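PDB 5Y6I: transcriptional regulator KdgR, which probably binds DNA as a transcription factor of the IclR family, with a winged helix-turn-helix domain joined to a GAF-like effector domain. Local coordinates for residues L76-E79 and A80-V83; L159-R162 and E163-L167. One frame throughout, in Å; residues are numbered along the deposited sequence.

Interaction 1 of 2, residues L76-E79 and A80-V83; sequences LGRE and ALRV
Leu81 N, Arg82 N and Val83 N bond back to the carbonyls of Gly77, Arg78 and Glu79, opening the first turn of helix 78-88 just behind the N-cap residue Gly77. The straightest is Val83 N to Glu79 O, at 3.2 Å and 174°. Arg78 O carries a double load: Arg82 N reaches it at 2.9 Å, and Arg82 NE adds a weak bond from the side chain, 3.2 Å long, with the oxygen at the guanidinium edge and in its plane. A bend at chi3 (-110°) folds the Arg82 guanidinium back over the turn, where NH1 also meets Arg78 CB. Glu79 comes at the same group from above. Its OE2 sits over the centre of one guanidinium face, 3.6 Å from Arg82 CZ, and since no N-H points at it the long salt bridge is one of charge alone. The Arg78 chain, bent at chi2, runs alongside Leu81, with CD 3.7 Å from Leu81 CD2. Ahead of the helix, Leu76 CB packs on Ala80 CB at 3.6 Å, and the Leu76 side chain also touches Leu26, Leu29 and Ala30 of helix 18-31. Ala80 also packs on Val83 of the second subunit. This is the passage from the wing hairpin of an IclR-type winged helix-turn-helix domain into the helix that leads away from it.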
loop_
_atom_site.group_PDB
_atom_site.type_symbol
_atom_site.label_atom_id
_atom_site.label_comp_id
_atom_site.label_asym_id
_atom_site.label_seq_id
_atom_site.Cartn_x
_atom_site.Cartn_y
_atom_site.Cartn_z
ATOM N N LEU A 76 12.712 3.792 13.598
ATOM C CA LEU A 76 11.367 3.387 13.956
ATOM C C LEU A 76 11.375 1.988 14.529
ATOM O O LEU A 76 12.107 1.113 14.060
ATOM C CB LEU A 76 10.445 3.457 12.752
ATOM C CG LEU A 76 10.313 4.866 12.194
ATOM C CD1 LEU A 76 9.909 4.841 10.720
ATOM C CD2 LEU A 76 9.311 5.625 13.024
ATOM N N GLY A 77 10.560 1.785 15.561
ATOM C CA GLY A 77 10.406 0.473 16.146
ATOM C C GLY A 77 9.389 -0.378 15.404
ATOM O O GLY A 77 8.740 0.049 14.443
ATOM N N ARG A 78 9.257 -1.620 15.876
ATOM C CA ARG A 78 8.281 -2.539 15.305
ATOM C C ARG A 78 6.851 -2.069 15.539
ATOM O O ARG A 78 5.969 -2.362 14.721
ATOM C CB ARG A 78 8.468 -3.938 15.878
ATOM C CG ARG A 78 9.493 -4.784 15.161
ATOM C CD ARG A 78 9.227 -4.889 13.673
ATOM N NE ARG A 78 10.463 -5.195 12.964
ATOM C CZ ARG A 78 11.338 -4.275 12.566
ATOM N NH1 ARG A 78 12.449 -4.642 11.939
ATOM N NH2 ARG A 78 11.107 -2.988 12.798
ATOM N N GLU A 79 6.591 -1.354 16.639
ATOM C CA GLU A 79 5.270 -0.753 16.802
ATOM C C GLU A 79 4.979 0.254 15.699
ATOM O O GLU A 79 3.846 0.352 15.219
ATOM C CB GLU A 79 5.148 -0.091 18.170
ATOM C CG GLU A 79 4.749 -1.058 19.249
ATOM C CD GLU A 79 3.648 -1.981 18.785
ATOM O OE1 GLU A 79 2.670 -1.498 18.161
ATOM O OE2 GLU A 79 3.768 -3.196 19.024
ATOM N N ALA A 80 5.991 1.012 15.284
ATOM C CA ALA A 80 5.811 1.901 14.147
ATOM C C ALA A 80 5.447 1.110 12.900
ATOM O O ALA A 80 4.564 1.512 12.131
ATOM C CB ALA A 80 7.083 2.721 13.918
ATOM N N LEU A 81 6.109 -0.027 12.689
ATOM C CA LEU A 81 5.827 -0.832 11.511
ATOM C C LEU A 81 4.420 -1.420 11.558
ATOM O O LEU A 81 3.724 -1.458 10.541
ATOM C CB LEU A 81 6.875 -1.947 11.388
ATOM C CG LEU A 81 6.636 -3.033 10.336
ATOM C CD1 LEU A 81 6.489 -2.422 8.960
ATOM C CD2 LEU A 81 7.753 -4.077 10.355
ATOM N N ARG A 82 3.982 -1.896 12.721
ATOM C CA ARG A 82 2.726 -2.639 12.756
ATOM C C ARG A 82 1.525 -1.719 12.560
ATOM O O ARG A 82 0.556 -2.095 11.881
ATOM C CB ARG A 82 2.613 -3.415 14.056
ATOM C CG ARG A 82 3.558 -4.612 14.076
ATOM C CD ARG A 82 3.619 -5.311 15.415
ATOM N NE ARG A 82 4.898 -5.103 16.086
ATOM C CZ ARG A 82 5.303 -5.819 17.128
ATOM N NH1 ARG A 82 6.480 -5.576 17.698
ATOM N NH2 ARG A 82 4.520 -6.784 17.597
ATOM N N VAL A 83 1.564 -0.517 13.149
ATOM C CA VAL A 83 0.526 0.481 12.891
ATOM C C VAL A 83 0.502 0.837 11.413
ATOM O O VAL A 83 -0.563 0.877 10.773
ATOM C CB VAL A 83 0.752 1.733 13.760
ATOM C CG1 VAL A 83 -0.082 2.922 13.240
ATOM C CG2 VAL A 83 0.452 1.434 15.223
#

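Interaction 2 of 2, residues L159-R162 and E163-L167; sequences LPER and EVAEL
Glu163 lays its side chain against the ring of Pro160, back across the turn leading into helix 162-171. Beyond CG the chain is fully extended (chi2 179°), which sets the carboxylate beside the ring. OE1 comes 3.3 Å from Pro160 CD, and the methylene CG lies 3.9 Å from the same ring carbon. The two side chains meet at a slant, and the touch is one of ring carbons against a carboxylate oxygen. Glu163 OE1 makes a long, weak ion pair with Arg105 of the second subunit and also lies close to Asp106 OD2 there; the nearby acid could raise the proton affinity of the carboxylate, with the weak Arg105 pair probably offsetting part of that. Val164 points its two methyls to different places. CG1 lies 3.5 Å from Pro160 O and makes the apolar contact with Leu159 CB at 4.0 Å, whereas CG2 lies 3.4 Å from Glu161 O. Glu161 O receives two backbone bonds, both weak, from Val164 N and, at 3.1 Å, from Ala165 N. A bend at chi2 (68°) turns the Glu161 carboxylate forward along the helix, OE2 beside Ala165 CB and OE1 salt-bridged to Arg168. A water joins Arg162 O to Glu166 N, the second of these bonds being weak. The turn thus connects the end of helix 150-158 to helix 162-171. Leu159, Glu163 and Leu167 all touch Trp117 on strand 111-118 of the five-stranded antiparallel sheet, while Pro160, Arg162 and Glu163 also pack against the second subunit.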
loop_
_atom_site.group_PDB
_atom_site.type_symbol
_atom_site.label_atom_id
_atom_site.label_comp_id
_atom_site.label_asym_id
_atom_site.label_seq_id
_atom_site.Cartn_x
_atom_site.Cartn_y
_atom_site.Cartn_z
ATOM N N LEU A 159 0.170 2.500 -16.132
ATOM C CA LEU A 159 0.355 1.107 -15.751
ATOM C C LEU A 159 1.461 0.462 -16.549
ATOM O O LEU A 159 1.833 0.926 -17.630
ATOM C CB LEU A 159 -0.926 0.313 -15.941
ATOM C CG LEU A 159 -2.044 0.793 -15.055
ATOM C CD1 LEU A 159 -3.261 0.778 -15.883
ATOM C CD2 LEU A 159 -2.108 -0.022 -13.725
ATOM N N PRO A 160 2.017 -0.642 -16.036
ATOM C CA PRO A 160 2.981 -1.400 -16.827
ATOM C C PRO A 160 2.435 -1.789 -18.192
ATOM O O PRO A 160 1.233 -1.967 -18.385
ATOM C CB PRO A 160 3.253 -2.634 -15.951
ATOM C CG PRO A 160 2.973 -2.210 -14.612
ATOM C CD PRO A 160 1.803 -1.300 -14.729
ATOM N N GLU A 161 3.354 -1.896 -19.144
ATOM C CA GLU A 161 2.999 -2.329 -20.482
ATOM C C GLU A 161 2.382 -3.714 -20.455
ATOM O O GLU A 161 1.497 -4.020 -21.260
ATOM C CB GLU A 161 4.245 -2.267 -21.371
ATOM C CG GLU A 161 4.350 -3.292 -22.484
ATOM C CD GLU A 161 3.307 -3.081 -23.567
ATOM O OE1 GLU A 161 2.681 -1.993 -23.623
ATOM O OE2 GLU A 161 3.126 -4.014 -24.372
ATOM N N ARG A 162 2.763 -4.519 -19.470
ATOM C CA ARG A 162 2.440 -5.937 -19.471
ATOM C C ARG A 162 0.970 -6.186 -19.136
ATOM O O ARG A 162 0.349 -7.098 -19.695
ATOM C CB ARG A 162 3.369 -6.658 -18.494
ATOM C CG ARG A 162 2.918 -8.038 -18.121
ATOM C CD ARG A 162 3.363 -9.032 -19.171
ATOM N NE ARG A 162 2.645 -10.289 -19.023
ATOM C CZ ARG A 162 3.211 -11.480 -19.183
ATOM N NH1 ARG A 162 4.504 -11.573 -19.457
ATOM N NH2 ARG A 162 2.486 -12.581 -19.040
ATOM N N GLU A 163 0.386 -5.399 -18.241
ATOM C CA GLU A 163 -1.010 -5.637 -17.908
ATOM C C GLU A 163 -1.988 -4.826 -18.758
ATOM O O GLU A 163 -3.196 -4.884 -18.504
ATOM C CB GLU A 163 -1.267 -5.388 -16.421
ATOM C CG GLU A 163 -0.489 -4.264 -15.790
ATOM C CD GLU A 163 -0.854 -4.094 -14.324
ATOM O OE1 GLU A 163 0.036 -3.791 -13.512
ATOM O OE2 GLU A 163 -2.042 -4.282 -13.989
ATOM N N VAL A 164 -1.509 -4.091 -19.760
ATOM C CA VAL A 164 -2.400 -3.446 -20.707
ATOM C C VAL A 164 -2.362 -4.111 -22.079
ATOM O O VAL A 164 -3.370 -4.073 -22.796
ATOM C CB VAL A 164 -2.099 -1.935 -20.831
ATOM C CG1 VAL A 164 -1.965 -1.275 -19.490
ATOM C CG2 VAL A 164 -0.929 -1.650 -21.715
ATOM N N ALA A 165 -1.254 -4.765 -22.437
ATOM C CA ALA A 165 -0.990 -5.100 -23.828
ATOM C C ALA A 165 -2.012 -6.081 -24.387
ATOM O O ALA A 165 -2.448 -5.938 -25.535
ATOM C CB ALA A 165 0.428 -5.658 -23.968
ATOM N N GLU A 166 -2.403 -7.091 -23.604
ATOM C CA GLU A 166 -3.278 -8.119 -24.160
ATOM C C GLU A 166 -4.614 -7.527 -24.585
ATOM O O GLU A 166 -5.032 -7.686 -25.735
ATOM C CB GLU A 166 -3.500 -9.258 -23.169
ATOM C CG GLU A 166 -4.618 -10.201 -23.634
ATOM C CD GLU A 166 -4.924 -11.304 -22.641
ATOM O OE1 GLU A 166 -4.645 -12.484 -22.969
ATOM O OE2 GLU A 166 -5.439 -10.986 -21.536
ATOM N N LEU A 167 -5.298 -6.833 -23.671
ATOM C CA LEU A 167 -6.567 -6.230 -24.056
ATOM C C LEU A 167 -6.361 -5.181 -25.137
ATOM O O LEU A 167 -7.193 -5.064 -26.048
ATOM C CB LEU A 167 -7.307 -5.648 -22.837
ATOM C CG LEU A 167 -6.800 -4.540 -21.903
ATOM C CD1 LEU A 167 -7.383 -3.193 -22.290
ATOM C CD2 LEU A 167 -7.162 -4.858 -20.462
HETATM O O HOH W 1 -1.602 -8.392 -20.629
#

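Both interactions lie where the chain enters a helix, met in series along the chain, but they lie in different domains. The centres of interactions 1 and 2 are about 35 Å apart, and their nearest atoms about 23 Å, so they do not touch. Interaction 1 starts helix 78-88 directly after the wing strand 74-76 of the DNA-binding region, whereas interaction 2 belongs to the IclR C-terminal domain, beside the β-sheet that contains strand 111-118. What they share is the second subunit: residues 76-83 pack on its Lys27, Val83 and Met91, and residues 159-167 on its Asp106 and Val131. Both regions therefore contribute to the contacts between the two subunits.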